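Local atomic coordinates of beta-fructofuranosidase, insoluble isoenzyme CWINV1 (Arabidopsis thaliana, PDB entry 2OXB), a protein that hydrolyses sucrose and 1-kestose, and less readily neokestose and levan, releasing terminal non-reducing beta-D-fructofuranoside residues. Residues Y461-L475 and S486-R498. The protein carries 1 engineered substitution. Sequence-based numbering, arbitrary orientation.
Sequences YGAFVDINPHQPLSL and SFGGKGRACITSR
Y461, A463 and V465, along strand 461-465, pack against I495 and A493 of strand 493-498, which runs antiparallel to it at 168°, no backbone bond joining the two. I495 carries the buried end: its CG2 branch, anti to the backbone N, lies 3.5 Å from Y461 CB, while CD1 reaches A463 CB at 3.5 Å. The Y461 ring extends past I495 and offers its edge, through CE2, to S497 CB. Shortening Y461 to an alanine would keep CB against I495 CG2 but remove the ring, and is likely to leave S497 CB without its aromatic neighbour. V465 CG2 rests 3.6 Å from A493 CB. The turn end is looser, and its outer residues meet solvent. There the exposed K490 chain, bent at chi2 (75°), brings NZ to the buried S474 OG at 2.8 Å; beneath it G489 N makes a weak bond to S474 O (3.4 Å). R492 crosses I467, with CD 3.6 Å from I467 CG2, and NH1 binds G489 O. R492, which closes the type I' turn from G489, also forms with A493 a classic beta bulge opposite G488. L475 pairs with G488 within one sheet, whereas strand 461-465 belongs to the other: the facing sheets of the C-terminal beta-sandwich of family 32 glycosyl hydrolases.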
# COMPACT_ATOMS: atom_id res chain seq x y z
N TYR A 461 -12.64 -8.76 -1.45
CA TYR A 461 -11.35 -8.84 -2.14
C TYR A 461 -10.77 -10.24 -2.02
O TYR A 461 -10.96 -10.90 -1.00
CB TYR A 461 -10.38 -7.84 -1.51
CG TYR A 461 -10.92 -6.45 -1.32
CD1 TYR A 461 -11.11 -5.60 -2.41
CD2 TYR A 461 -11.25 -5.98 -0.06
CE1 TYR A 461 -11.60 -4.31 -2.23
CE2 TYR A 461 -11.75 -4.68 0.13
CZ TYR A 461 -11.92 -3.85 -0.96
OH TYR A 461 -12.39 -2.57 -0.77
N GLY A 462 -10.06 -10.68 -3.05
CA GLY A 462 -9.45 -12.01 -3.02
C GLY A 462 -7.96 -12.04 -3.35
O GLY A 462 -7.44 -11.11 -3.98
N ALA A 463 -7.28 -13.11 -2.91
CA ALA A 463 -5.84 -13.30 -3.16
C ALA A 463 -5.33 -14.75 -2.94
O ALA A 463 -5.94 -15.56 -2.24
CB ALA A 463 -5.02 -12.33 -2.33
N PHE A 464 -4.21 -15.06 -3.59
CA PHE A 464 -3.56 -16.36 -3.49
C PHE A 464 -2.31 -16.17 -2.62
O PHE A 464 -1.70 -15.10 -2.62
CB PHE A 464 -3.15 -16.86 -4.89
CG PHE A 464 -4.31 -17.22 -5.77
CD1 PHE A 464 -4.32 -16.86 -7.13
CD2 PHE A 464 -5.40 -17.93 -5.25
CE1 PHE A 464 -5.41 -17.20 -7.95
CE2 PHE A 464 -6.50 -18.27 -6.07
CZ PHE A 464 -6.50 -17.90 -7.42
N VAL A 465 -1.93 -17.21 -1.88
CA VAL A 465 -0.76 -17.11 -1.01
C VAL A 465 0.25 -18.21 -1.34
O VAL A 465 -0.04 -19.40 -1.21
CB VAL A 465 -1.19 -17.19 0.47
CG1 VAL A 465 -0.07 -16.71 1.37
CG2 VAL A 465 -2.43 -16.36 0.70
N ASP A 466 1.45 -17.80 -1.76
CA ASP A 466 2.49 -18.74 -2.10
C ASP A 466 3.20 -19.25 -0.86
O ASP A 466 4.33 -18.87 -0.56
CB ASP A 466 3.52 -18.14 -3.05
CG ASP A 466 4.41 -19.20 -3.69
OD1 ASP A 466 3.87 -20.09 -4.38
OD2 ASP A 466 5.65 -19.14 -3.51
N ILE A 467 2.51 -20.13 -0.16
CA ILE A 467 3.04 -20.75 1.04
C ILE A 467 2.80 -22.21 0.84
O ILE A 467 2.07 -22.60 -0.07
CB ILE A 467 2.27 -20.30 2.30
CG1 ILE A 467 0.76 -20.42 2.03
CG2 ILE A 467 2.68 -18.88 2.67
CD1 ILE A 467 -0.12 -19.88 3.14
N ASN A 468 3.43 -23.02 1.68
CA ASN A 468 3.24 -24.45 1.57
C ASN A 468 2.31 -24.89 2.68
O ASN A 468 2.68 -24.88 3.84
CB ASN A 468 4.57 -25.18 1.68
CG ASN A 468 4.59 -26.43 0.85
OD1 ASN A 468 4.90 -26.38 -0.34
ND2 ASN A 468 4.23 -27.56 1.46
N PRO A 469 1.08 -25.28 2.33
CA PRO A 469 0.08 -25.72 3.31
C PRO A 469 0.52 -26.94 4.13
O PRO A 469 -0.24 -27.42 4.98
CB PRO A 469 -1.16 -25.99 2.43
CG PRO A 469 -0.58 -26.39 1.12
CD PRO A 469 0.57 -25.41 0.96
N HIS A 470 1.73 -27.43 3.87
CA HIS A 470 2.28 -28.56 4.62
C HIS A 470 2.62 -28.08 6.03
O HIS A 470 2.42 -28.80 7.01
CB HIS A 470 3.56 -29.10 3.98
CG HIS A 470 3.33 -30.19 2.99
ND1 HIS A 470 4.33 -31.05 2.59
CD2 HIS A 470 2.22 -30.54 2.29
CE1 HIS A 470 3.84 -31.89 1.69
NE2 HIS A 470 2.57 -31.60 1.50
N GLN A 471 3.14 -26.86 6.12
CA GLN A 471 3.45 -26.28 7.42
C GLN A 471 2.23 -25.47 7.80
O GLN A 471 1.26 -25.44 7.06
CB GLN A 471 4.69 -25.37 7.37
CG GLN A 471 5.24 -25.10 6.00
CD GLN A 471 6.25 -26.14 5.58
OE1 GLN A 471 6.59 -26.26 4.40
NE2 GLN A 471 6.76 -26.90 6.54
N PRO A 472 2.26 -24.84 8.98
CA PRO A 472 1.10 -24.03 9.39
C PRO A 472 0.91 -22.72 8.60
O PRO A 472 1.87 -22.12 8.11
CB PRO A 472 1.37 -23.79 10.88
CG PRO A 472 2.88 -23.84 10.96
CD PRO A 472 3.21 -25.01 10.09
N LEU A 473 -0.34 -22.28 8.47
CA LEU A 473 -0.61 -21.05 7.75
C LEU A 473 -0.78 -19.87 8.69
O LEU A 473 -1.58 -19.90 9.63
CB LEU A 473 -1.85 -21.19 6.88
CG LEU A 473 -2.65 -22.49 6.97
CD1 LEU A 473 -4.04 -22.21 6.43
CD2 LEU A 473 -1.97 -23.62 6.21
N SER A 474 -0.01 -18.82 8.42
CA SER A 474 -0.04 -17.59 9.20
C SER A 474 -1.11 -16.66 8.63
O SER A 474 -1.56 -16.83 7.49
CB SER A 474 1.32 -16.88 9.16
OG SER A 474 2.32 -17.60 9.85
N LEU A 475 -1.49 -15.68 9.44
CA LEU A 475 -2.48 -14.67 9.08
C LEU A 475 -2.51 -13.64 10.20
O LEU A 475 -2.86 -13.95 11.33
CB LEU A 475 -3.86 -15.30 8.92
CG LEU A 475 -5.03 -14.33 8.68
CD1 LEU A 475 -4.76 -13.49 7.44
CD2 LEU A 475 -6.31 -15.11 8.52
N SER A 486 -5.23 -7.01 6.32
CA SER A 486 -5.00 -8.44 6.40
C SER A 486 -3.63 -8.84 5.86
O SER A 486 -3.14 -8.26 4.88
CB SER A 486 -6.10 -9.19 5.63
OG SER A 486 -7.38 -8.70 5.97
N PHE A 487 -3.01 -9.82 6.51
CA PHE A 487 -1.69 -10.31 6.11
C PHE A 487 -1.61 -11.84 6.19
O PHE A 487 -1.98 -12.42 7.20
CB PHE A 487 -0.61 -9.66 6.99
CG PHE A 487 -0.51 -8.17 6.83
CD1 PHE A 487 0.41 -7.61 5.95
CD2 PHE A 487 -1.33 -7.32 7.56
CE1 PHE A 487 0.51 -6.22 5.79
CE2 PHE A 487 -1.24 -5.92 7.42
CZ PHE A 487 -0.32 -5.37 6.53
N GLY A 488 -1.15 -12.47 5.13
CA GLY A 488 -1.06 -13.92 5.12
C GLY A 488 0.32 -14.39 4.75
O GLY A 488 1.01 -13.77 3.95
N GLY A 489 0.73 -15.51 5.33
CA GLY A 489 2.05 -16.04 5.04
C GLY A 489 3.16 -15.02 5.26
O GLY A 489 4.08 -14.92 4.45
N LYS A 490 3.08 -14.26 6.35
CA LYS A 490 4.10 -13.27 6.65
C LYS A 490 4.13 -12.15 5.61
O LYS A 490 5.19 -11.81 5.07
CB LYS A 490 5.48 -13.92 6.71
CG LYS A 490 5.69 -14.93 7.83
CD LYS A 490 5.00 -16.26 7.56
CE LYS A 490 5.32 -17.28 8.66
NZ LYS A 490 4.57 -18.57 8.50
N GLY A 491 2.97 -11.58 5.32
CA GLY A 491 2.91 -10.51 4.34
C GLY A 491 2.75 -10.97 2.90
O GLY A 491 2.25 -10.22 2.08
N ARG A 492 3.18 -12.19 2.59
CA ARG A 492 3.04 -12.68 1.22
C ARG A 492 1.68 -12.33 0.61
O ARG A 492 1.54 -12.27 -0.61
CB ARG A 492 3.24 -14.19 1.17
CG ARG A 492 4.69 -14.63 1.35
CD ARG A 492 4.76 -16.13 1.54
NE ARG A 492 6.13 -16.63 1.44
CZ ARG A 492 7.11 -16.28 2.26
NH1 ARG A 492 6.90 -15.42 3.25
NH2 ARG A 492 8.32 -16.80 2.09
N ALA A 493 0.67 -12.10 1.46
CA ALA A 493 -0.65 -11.73 0.97
C ALA A 493 -1.21 -10.55 1.78
O ALA A 493 -1.46 -10.66 2.98
CB ALA A 493 -1.58 -12.91 1.05
N CYS A 494 -1.42 -9.43 1.10
CA CYS A 494 -1.92 -8.24 1.75
C CYS A 494 -3.25 -7.72 1.21
O CYS A 494 -3.29 -7.02 0.21
CB CYS A 494 -0.85 -7.15 1.65
SG CYS A 494 0.81 -7.78 2.00
N ILE A 495 -4.34 -8.07 1.90
CA ILE A 495 -5.70 -7.65 1.55
C ILE A 495 -6.28 -6.71 2.62
O ILE A 495 -6.68 -7.16 3.70
CB ILE A 495 -6.66 -8.84 1.41
CG1 ILE A 495 -6.18 -9.81 0.32
CG2 ILE A 495 -8.06 -8.34 1.07
CD1 ILE A 495 -7.04 -11.04 0.18
N THR A 496 -6.35 -5.42 2.30
CA THR A 496 -6.85 -4.40 3.21
C THR A 496 -8.26 -3.95 2.81
O THR A 496 -8.63 -4.03 1.64
CB THR A 496 -5.88 -3.19 3.22
OG1 THR A 496 -6.03 -2.44 4.43
CG2 THR A 496 -6.15 -2.28 2.03
N SER A 497 -9.04 -3.49 3.77
CA SER A 497 -10.40 -3.04 3.49
C SER A 497 -10.89 -1.95 4.45
O SER A 497 -10.17 -1.54 5.36
CB SER A 497 -11.35 -4.23 3.52
OG SER A 497 -10.78 -5.30 4.25
N ARG A 498 -12.12 -1.48 4.23
CA ARG A 498 -12.71 -0.43 5.06
C ARG A 498 -14.12 -0.85 5.47
O ARG A 498 -14.98 -1.10 4.61
CB ARG A 498 -12.77 0.87 4.27
CG ARG A 498 -11.55 1.11 3.40
CD ARG A 498 -10.35 1.57 4.20
NE ARG A 498 -10.20 3.02 4.14
CZ ARG A 498 -10.92 3.88 4.84
NH1 ARG A 498 -11.84 3.45 5.69
NH2 ARG A 498 -10.72 5.18 4.69